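Local coordinates for amine oxidase domain-containing protein (Pyrococcus furiosus, PDB 3NRN) that is uncharacterised but binds AMP in a Rossmann-type nucleotide pocket and is probably an oxidoreductase of the flavin-containing amine oxidase type, at residues H67-I71 with L72-V76; E243-L247 with I248-Y252. One frame throughout, in Å; residues are numbered along the deposited sequence.

Contact 1: residues H67-I71 with L72-V76; sequences HLLRI and LGAKV
Gly73 N comes in over the face of the Arg70 carbonyl, 61° out of its plane, and bonds Arg70 O at 3.0 Å, at the C-terminal end of helix 64-72. The Leu69 carbonyl is met nearly end-on instead, Ala74 N reaching Leu69 O at 2.9 Å. These two crossed bonds, with Gly73 at a phi of 91°, make a Schellman motif. Leu69 O also receives weak bonds from Leu72 N and Gly73 N. The side chains at the two ends of the 74-to-69 bond meet as well, Ala74 CB packing on Leu69 CB at 4.0 Å, the apolar contact that usually goes with this cap. Leu72 N still bonds Leu68 O at 3.1 Å, as in a regular helix. With Leu72 CG turned beside its own backbone N (chi1 -72°), that branch carbon comes within a tight 3.0 Å of Leu68 O. The isobutyl group then packs on Phe18 and Leu195, so helices 10-21 and 188-200 meet this turn. One water donates to Arg70 O and, at 2.7 Å, to Ala74 O, tying the last helical turn to the departing chain. The carbonyls of Leu68, Leu69 and Arg70 thus find backbone partners, and Arg70 O a water besides, as the chain leaves the helix.

Contact 2: residues E243-L247 with I248-Y252; sequences ETVKL and IGRDY
Ile248 turns CG1 beside its own backbone N (chi1 -73°), while Thr244 holds CG2 anti to its N. The two side chains therefore run side by side in the same direction, and Ile248 CD1 meets Thr244 CG2 at 3.9 Å. This is the C-terminal end of helix 241-248, which follows strand 234-237 of the parallel sheet in the Rossmann-type nucleotide-binding region. Two straightforward helical bonds finish it: Ile248 N to Thr244 O at 3.0 Å, and Gly249 N to Val245 O at 2.7 Å, the latter with an N-H...O angle of 159°, close to straight. Gly249 then breaks away with positive phi, and residues 250-252 form a short 3-10 turn that leads toward helix 255-262.

Thr244 OG1, on the other branch, is bound by Ser237 OG and Gly240 O, which ties the helix back to the end of its preceding strand. Ile248 lies against Ile215 and Val374, and Leu247 also packs on Ile215 of strand 212-216. Across the glycine, Val245 CG1 and Arg250 CG touch loosely at 4.2 Å. The Arg250 chain bends at chi3 (67°), and its NH2 forms a salt bridge with Asp262 OD2 of helix 255-262. In the turn itself, Tyr252 N donates to Gly249 O at 3.2 Å, and that same oxygen lies at the edge of the Tyr252 ring, in its plane.

Contacts 1 and 2 do not touch: their centres lie 33 Å apart and their nearest atoms about 18 Å. Each ends a helix at a glycine of positive phi, yet they stand differently to the nucleotide. In contact 2 the side chain of Leu247 is about 4 Å from the AMP and about 4 Å from that of Val212, an AMP-binding residue. In contact 1 the side chain of Leu68 stays about 14 Å from the ligand. Its relation to the pocket is indirect: Leu69, Ile71 and Leu72 pack on helix 10-21, which directly follows the pocket residues Val6 to Gly9.

Contact 1: residues H67-I71 with L72-V76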
# COMPACT_ATOMS: atom_id res chain seq x y z
N HIS A 67 8.18 -3.27 -11.07
CA HIS A 67 8.21 -4.11 -12.26
C HIS A 67 7.07 -3.76 -13.21
O HIS A 67 7.28 -3.64 -14.41
CB HIS A 67 8.12 -5.59 -11.90
CG HIS A 67 8.16 -6.49 -13.10
ND1 HIS A 67 9.24 -6.52 -13.97
CD2 HIS A 67 7.25 -7.35 -13.61
CE1 HIS A 67 8.98 -7.35 -14.96
NE2 HIS A 67 7.78 -7.87 -14.77
N LEU A 68 5.87 -3.61 -12.66
CA LEU A 68 4.71 -3.29 -13.46
C LEU A 68 4.88 -1.94 -14.14
O LEU A 68 4.53 -1.79 -15.31
CB LEU A 68 3.44 -3.25 -12.60
CG LEU A 68 2.55 -4.48 -12.53
CD1 LEU A 68 1.24 -4.09 -11.83
CD2 LEU A 68 2.27 -5.01 -13.94
N LEU A 69 5.39 -0.97 -13.40
CA LEU A 69 5.60 0.35 -13.97
C LEU A 69 6.62 0.27 -15.11
O LEU A 69 6.45 0.92 -16.15
CB LEU A 69 6.07 1.33 -12.89
CG LEU A 69 5.04 1.52 -11.77
CD1 LEU A 69 5.66 2.31 -10.63
CD2 LEU A 69 3.82 2.24 -12.33
N ARG A 70 7.67 -0.52 -14.93
CA ARG A 70 8.67 -0.64 -15.97
C ARG A 70 8.09 -1.24 -17.25
O ARG A 70 8.26 -0.67 -18.33
CB ARG A 70 9.87 -1.48 -15.51
CG ARG A 70 10.97 -1.58 -16.58
CD ARG A 70 12.22 -2.30 -16.08
NE ARG A 70 12.77 -1.63 -14.89
CZ ARG A 70 13.88 -2.01 -14.27
NH1 ARG A 70 14.58 -3.05 -14.70
NH2 ARG A 70 14.29 -1.35 -13.19
N ILE A 71 7.39 -2.36 -17.15
CA ILE A 71 6.84 -2.99 -18.34
C ILE A 71 5.73 -2.18 -19.01
O ILE A 71 5.44 -2.37 -20.19
CB ILE A 71 6.35 -4.44 -18.06
CG1 ILE A 71 5.15 -4.44 -17.11
CG2 ILE A 71 7.49 -5.25 -17.43
CD1 ILE A 71 4.50 -5.79 -16.97
N LEU A 72 5.12 -1.27 -18.26
CA LEU A 72 4.07 -0.42 -18.82
C LEU A 72 4.67 0.74 -19.60
O LEU A 72 3.98 1.40 -20.38
CB LEU A 72 3.18 0.14 -17.72
CG LEU A 72 2.25 -0.87 -17.06
CD1 LEU A 72 1.46 -0.18 -15.96
CD2 LEU A 72 1.32 -1.47 -18.10
N GLY A 73 5.95 0.99 -19.39
CA GLY A 73 6.61 2.08 -20.07
C GLY A 73 6.53 3.36 -19.26
O GLY A 73 6.74 4.46 -19.77
N ALA A 74 6.21 3.22 -17.98
CA ALA A 74 6.12 4.38 -17.11
C ALA A 74 7.52 4.88 -16.81
O ALA A 74 8.44 4.08 -16.61
CB ALA A 74 5.41 4.02 -15.81
N LYS A 75 7.69 6.19 -16.82
CA LYS A 75 8.99 6.78 -16.52
C LYS A 75 8.86 7.37 -15.12
O LYS A 75 8.39 8.49 -14.95
CB LYS A 75 9.33 7.88 -17.53
CG LYS A 75 9.45 7.40 -18.98
CD LYS A 75 10.44 6.25 -19.13
CE LYS A 75 11.84 6.62 -18.64
NZ LYS A 75 12.44 7.75 -19.41
N VAL A 76 9.27 6.60 -14.12
CA VAL A 76 9.18 7.04 -12.74
C VAL A 76 10.48 6.78 -12.02
O VAL A 76 11.01 5.67 -12.07
CB VAL A 76 8.04 6.32 -12.00
CG1 VAL A 76 8.01 6.75 -10.54
CG2 VAL A 76 6.72 6.63 -12.67
O HOH W 1 9.39 2.23 -18.33

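Contact 2: residues E243-L247 with I248-Y252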
# COMPACT_ATOMS: atom_id res chain seq x y z
N GLU A 243 -18.09 -2.56 -1.34
CA GLU A 243 -18.80 -1.67 -2.25
C GLU A 243 -19.12 -2.37 -3.58
O GLU A 243 -20.19 -2.20 -4.15
CB GLU A 243 -17.97 -0.41 -2.52
CG GLU A 243 -18.71 0.67 -3.30
CD GLU A 243 -19.99 1.12 -2.61
OE1 GLU A 243 -19.98 1.30 -1.37
OE2 GLU A 243 -21.00 1.32 -3.32
N THR A 244 -18.18 -3.18 -4.06
CA THR A 244 -18.38 -3.89 -5.32
C THR A 244 -19.55 -4.88 -5.21
O THR A 244 -20.31 -5.05 -6.15
CB THR A 244 -17.10 -4.62 -5.74
OG1 THR A 244 -16.03 -3.67 -5.85
CG2 THR A 244 -17.28 -5.30 -7.08
N VAL A 245 -19.68 -5.52 -4.05
CA VAL A 245 -20.78 -6.45 -3.82
C VAL A 245 -22.09 -5.65 -3.90
O VAL A 245 -23.07 -6.08 -4.52
CB VAL A 245 -20.66 -7.12 -2.41
CG1 VAL A 245 -21.99 -7.75 -2.00
CG2 VAL A 245 -19.57 -8.18 -2.44
N LYS A 246 -22.09 -4.46 -3.30
CA LYS A 246 -23.26 -3.59 -3.33
C LYS A 246 -23.62 -3.12 -4.75
O LYS A 246 -24.80 -3.03 -5.10
CB LYS A 246 -23.03 -2.37 -2.43
CG LYS A 246 -24.15 -1.34 -2.51
CD LYS A 246 -23.79 -0.05 -1.80
CE LYS A 246 -24.91 0.98 -1.93
NZ LYS A 246 -24.57 2.27 -1.27
N LEU A 247 -22.61 -2.82 -5.56
CA LEU A 247 -22.87 -2.35 -6.92
C LEU A 247 -23.40 -3.46 -7.81
O LEU A 247 -24.20 -3.22 -8.72
CB LEU A 247 -21.59 -1.78 -7.55
CG LEU A 247 -21.08 -0.47 -6.94
CD1 LEU A 247 -19.77 -0.07 -7.61
CD2 LEU A 247 -22.12 0.64 -7.13
N ILE A 248 -22.96 -4.68 -7.54
CA ILE A 248 -23.38 -5.83 -8.31
C ILE A 248 -24.73 -6.35 -7.81
O ILE A 248 -25.61 -6.67 -8.61
CB ILE A 248 -22.34 -6.96 -8.20
CG1 ILE A 248 -21.11 -6.60 -9.03
CG2 ILE A 248 -22.97 -8.28 -8.64
CD1 ILE A 248 -19.94 -7.54 -8.84
N GLY A 249 -24.87 -6.43 -6.49
CA GLY A 249 -26.09 -6.93 -5.90
C GLY A 249 -25.78 -8.17 -5.08
O GLY A 249 -25.18 -9.14 -5.58
N ARG A 250 -26.18 -8.14 -3.82
CA ARG A 250 -25.95 -9.23 -2.88
C ARG A 250 -26.43 -10.61 -3.32
O ARG A 250 -25.80 -11.62 -2.98
CB ARG A 250 -26.58 -8.89 -1.53
CG ARG A 250 -26.00 -7.66 -0.86
CD ARG A 250 -26.76 -7.34 0.43
NE ARG A 250 -26.57 -8.35 1.48
CZ ARG A 250 -25.49 -8.46 2.23
NH1 ARG A 250 -24.47 -7.61 2.08
NH2 ARG A 250 -25.42 -9.39 3.16
N ASP A 251 -27.54 -10.66 -4.05
CA ASP A 251 -28.09 -11.94 -4.50
C ASP A 251 -27.18 -12.77 -5.39
O ASP A 251 -27.38 -13.97 -5.55
CB ASP A 251 -29.42 -11.71 -5.23
CG ASP A 251 -30.52 -11.24 -4.30
OD1 ASP A 251 -30.38 -11.41 -3.07
OD2 ASP A 251 -31.53 -10.70 -4.80
N TYR A 252 -26.17 -12.12 -5.96
CA TYR A 252 -25.23 -12.80 -6.84
C TYR A 252 -24.09 -13.50 -6.11
O TYR A 252 -23.19 -14.06 -6.74
CB TYR A 252 -24.67 -11.79 -7.86
CG TYR A 252 -25.71 -11.29 -8.84
CD1 TYR A 252 -26.03 -12.03 -9.98
CD2 TYR A 252 -26.42 -10.11 -8.60
CE1 TYR A 252 -27.02 -11.60 -10.87
CE2 TYR A 252 -27.42 -9.68 -9.48
CZ TYR A 252 -27.71 -10.43 -10.61
OH TYR A 252 -28.71 -10.03 -11.47